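Local structure of UDP-N-acetylglucosamine 2-epimerase (Methanocaldococcus jannaschii, 4NES) at residues P18-L23 with I28-I33. The protein probably catalyses the reversible epimerisation at C-2 of UDP-N-acetylglucosamine to UDP-N-acetylmannosamine, and works as a homodimer. Sequence-based numbering, arbitrary orientation.
Sequences PIIRAL and IDWHII
Leu23 lies over one face of the Trp30 indole, and this is the tight part of the contact. Leu23 CB makes a CH-pi contact, 3.8 Å from the centroid of the five-membered ring of Trp30 and 16° off its normal. Leu23 CD1 sits by the ring fusion, 3.9 Å from Trp30 CD2. The far end of the indole meets Ile20, whose side chain crosses it at about a right angle. Here Ile20 CG2 is 3.6 Å from Trp30 CH2, an oblique approach. The CB of Trp30 points toward the helix, and chi1 of 69°, with CG between the backbone N and the carbonyl carbon, sets where the indole lies against it. Losing the indole to an alanine here is likely to leave Leu23 CB and Ile20 CG2 without their aromatic partner and open a gap between helix and strand.

The flanks are thinner, each resting on a single pair of methyl groups. Ile20 CD1 and Ile32 CD1 touch at 3.9 Å where the two side chains cross. At the other end, near the turn, Leu23 CD2 touches Ile28 CD1 at 3.8 Å. Ile28 is partly exposed, whereas the Ile20-Ile32 pair is buried.

The contact belongs to a beta-alpha-beta unit in the parallel sheet of one Rossmann-like domain of the GT-B fold. The axes of segments 18-23 and 30-33 come within 10.6 Å and run at 154°, roughly antiparallel. Ile5 of the adjacent strand 3-7 touches Ile20, Leu23 and Trp30. Helices 170-183 and 353-363 also pack on helix 10-23, through Pro18 and Ile19 respectively.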
loop_
_atom_site.group_PDB
_atom_site.type_symbol
_atom_site.label_atom_id
_atom_site.label_comp_id
_atom_site.label_asym_id
_atom_site.label_seq_id
_atom_site.Cartn_x
_atom_site.Cartn_y
_atom_site.Cartn_z
ATOM N N PRO A 18 -4.191 10.701 23.744
ATOM C CA PRO A 18 -3.194 11.678 24.205
ATOM C C PRO A 18 -2.860 12.735 23.159
ATOM O O PRO A 18 -2.464 13.856 23.529
ATOM C CB PRO A 18 -1.963 10.818 24.495
ATOM C CG PRO A 18 -2.521 9.429 24.757
ATOM C CD PRO A 18 -3.670 9.319 23.803
ATOM N N ILE A 19 -2.989 12.396 21.879
ATOM C CA ILE A 19 -2.785 13.378 20.816
ATOM C C ILE A 19 -3.914 14.404 20.811
ATOM O O ILE A 19 -3.678 15.624 20.704
ATOM C CB ILE A 19 -2.635 12.680 19.454
ATOM C CG1 ILE A 19 -1.278 11.980 19.418
ATOM C CG2 ILE A 19 -2.759 13.684 18.316
ATOM C CD1 ILE A 19 -1.146 10.955 18.316
ATOM N N ILE A 20 -5.139 13.922 20.978
ATOM C CA ILE A 20 -6.288 14.804 21.128
ATOM C C ILE A 20 -6.132 15.719 22.347
ATOM O O ILE A 20 -6.386 16.930 22.239
ATOM C CB ILE A 20 -7.598 13.989 21.180
ATOM C CG1 ILE A 20 -7.839 13.347 19.808
ATOM C CG2 ILE A 20 -8.781 14.858 21.632
ATOM C CD1 ILE A 20 -8.861 12.226 19.790
ATOM N N ARG A 21 -5.684 15.180 23.483
ATOM C CA ARG A 21 -5.452 16.005 24.683
ATOM C C ARG A 21 -4.468 17.136 24.377
ATOM O O ARG A 21 -4.662 18.301 24.780
ATOM C CB ARG A 21 -4.904 15.152 25.832
ATOM C CG ARG A 21 -5.916 14.247 26.541
ATOM C CD ARG A 21 -6.882 15.034 27.426
ATOM N NE ARG A 21 -8.034 15.519 26.674
ATOM C CZ ARG A 21 -9.115 14.789 26.409
ATOM N NH1 ARG A 21 -9.202 13.538 26.846
ATOM N NH2 ARG A 21 -10.111 15.308 25.710
ATOM N N ALA A 22 -3.421 16.800 23.633
ATOM C CA ALA A 22 -2.412 17.790 23.275
ATOM C C ALA A 22 -2.944 18.827 22.285
ATOM O O ALA A 22 -2.695 20.025 22.447
ATOM C CB ALA A 22 -1.174 17.115 22.732
ATOM N N LEU A 23 -3.675 18.381 21.264
ATOM C CA LEU A 23 -4.276 19.293 20.293
ATOM C C LEU A 23 -5.230 20.298 20.930
ATOM O O LEU A 23 -5.329 21.442 20.469
ATOM C CB LEU A 23 -5.017 18.517 19.205
ATOM C CG LEU A 23 -4.144 17.783 18.197
ATOM C CD1 LEU A 23 -4.968 16.784 17.387
ATOM C CD2 LEU A 23 -3.460 18.783 17.275
ATOM N N ILE A 28 -4.623 24.868 16.862
ATOM C CA ILE A 28 -4.691 24.129 15.604
ATOM C C ILE A 28 -6.150 23.843 15.244
ATOM O O ILE A 28 -6.960 23.508 16.115
ATOM C CB ILE A 28 -3.872 22.813 15.691
ATOM C CG1 ILE A 28 -2.384 23.135 15.883
ATOM C CG2 ILE A 28 -4.087 21.949 14.459
ATOM C CD1 ILE A 28 -1.569 21.973 16.388
ATOM N N ASP A 29 -6.478 24.017 13.968
ATOM C CA ASP A 29 -7.776 23.633 13.430
ATOM C C ASP A 29 -7.743 22.137 13.107
ATOM O O ASP A 29 -7.076 21.714 12.162
ATOM C CB ASP A 29 -8.049 24.442 12.160
ATOM C CG ASP A 29 -9.366 24.088 11.500
ATOM O OD1 ASP A 29 -10.264 23.560 12.186
ATOM O OD2 ASP A 29 -9.500 24.364 10.289
ATOM N N TRP A 30 -8.460 21.347 13.892
ATOM C CA TRP A 30 -8.443 19.901 13.710
ATOM C C TRP A 30 -9.810 19.286 13.964
ATOM O O TRP A 30 -10.627 19.827 14.714
ATOM C CB TRP A 30 -7.418 19.273 14.650
ATOM C CG TRP A 30 -7.829 19.357 16.085
ATOM C CD1 TRP A 30 -7.640 20.413 16.935
ATOM C CD2 TRP A 30 -8.502 18.352 16.837
ATOM N NE1 TRP A 30 -8.161 20.124 18.169
ATOM C CE2 TRP A 30 -8.700 18.858 18.140
ATOM C CE3 TRP A 30 -8.964 17.064 16.546
ATOM C CZ2 TRP A 30 -9.335 18.129 19.143
ATOM C CZ3 TRP A 30 -9.594 16.338 17.542
ATOM C CH2 TRP A 30 -9.772 16.873 18.823
ATOM N N HIS A 31 -10.044 18.132 13.348
ATOM C CA HIS A 31 -11.267 17.382 13.575
ATOM C C HIS A 31 -11.013 15.910 13.328
ATOM O O HIS A 31 -9.949 15.534 12.824
ATOM C CB HIS A 31 -12.414 17.893 12.687
ATOM C CG HIS A 31 -13.081 19.133 13.213
ATOM N ND1 HIS A 31 -12.799 20.387 12.741
ATOM C CD2 HIS A 31 -14.010 19.294 14.195
ATOM C CE1 HIS A 31 -13.527 21.283 13.396
ATOM N NE2 HIS A 31 -14.263 20.641 14.282
ATOM N N ILE A 32 -11.998 15.091 13.681
ATOM C CA ILE A 32 -11.890 13.645 13.566
ATOM C C ILE A 32 -12.819 13.150 12.472
ATOM O O ILE A 32 -14.003 13.524 12.408
ATOM C CB ILE A 32 -12.279 12.947 14.885
ATOM C CG1 ILE A 32 -11.359 13.400 16.024
ATOM C CG2 ILE A 32 -12.267 11.429 14.724
ATOM C CD1 ILE A 32 -11.821 12.936 17.398
ATOM N N ILE A 33 -12.266 12.302 11.612
ATOM C CA ILE A 33 -13.040 11.513 10.666
ATOM C C ILE A 33 -13.066 10.079 11.192
ATOM O O ILE A 33 -12.025 9.430 11.332
ATOM C CB ILE A 33 -12.401 11.516 9.263
ATOM C CG1 ILE A 33 -12.306 12.941 8.698
ATOM C CG2 ILE A 33 -13.184 10.596 8.323
ATOM C CD1 ILE A 33 -11.446 13.019 7.444
#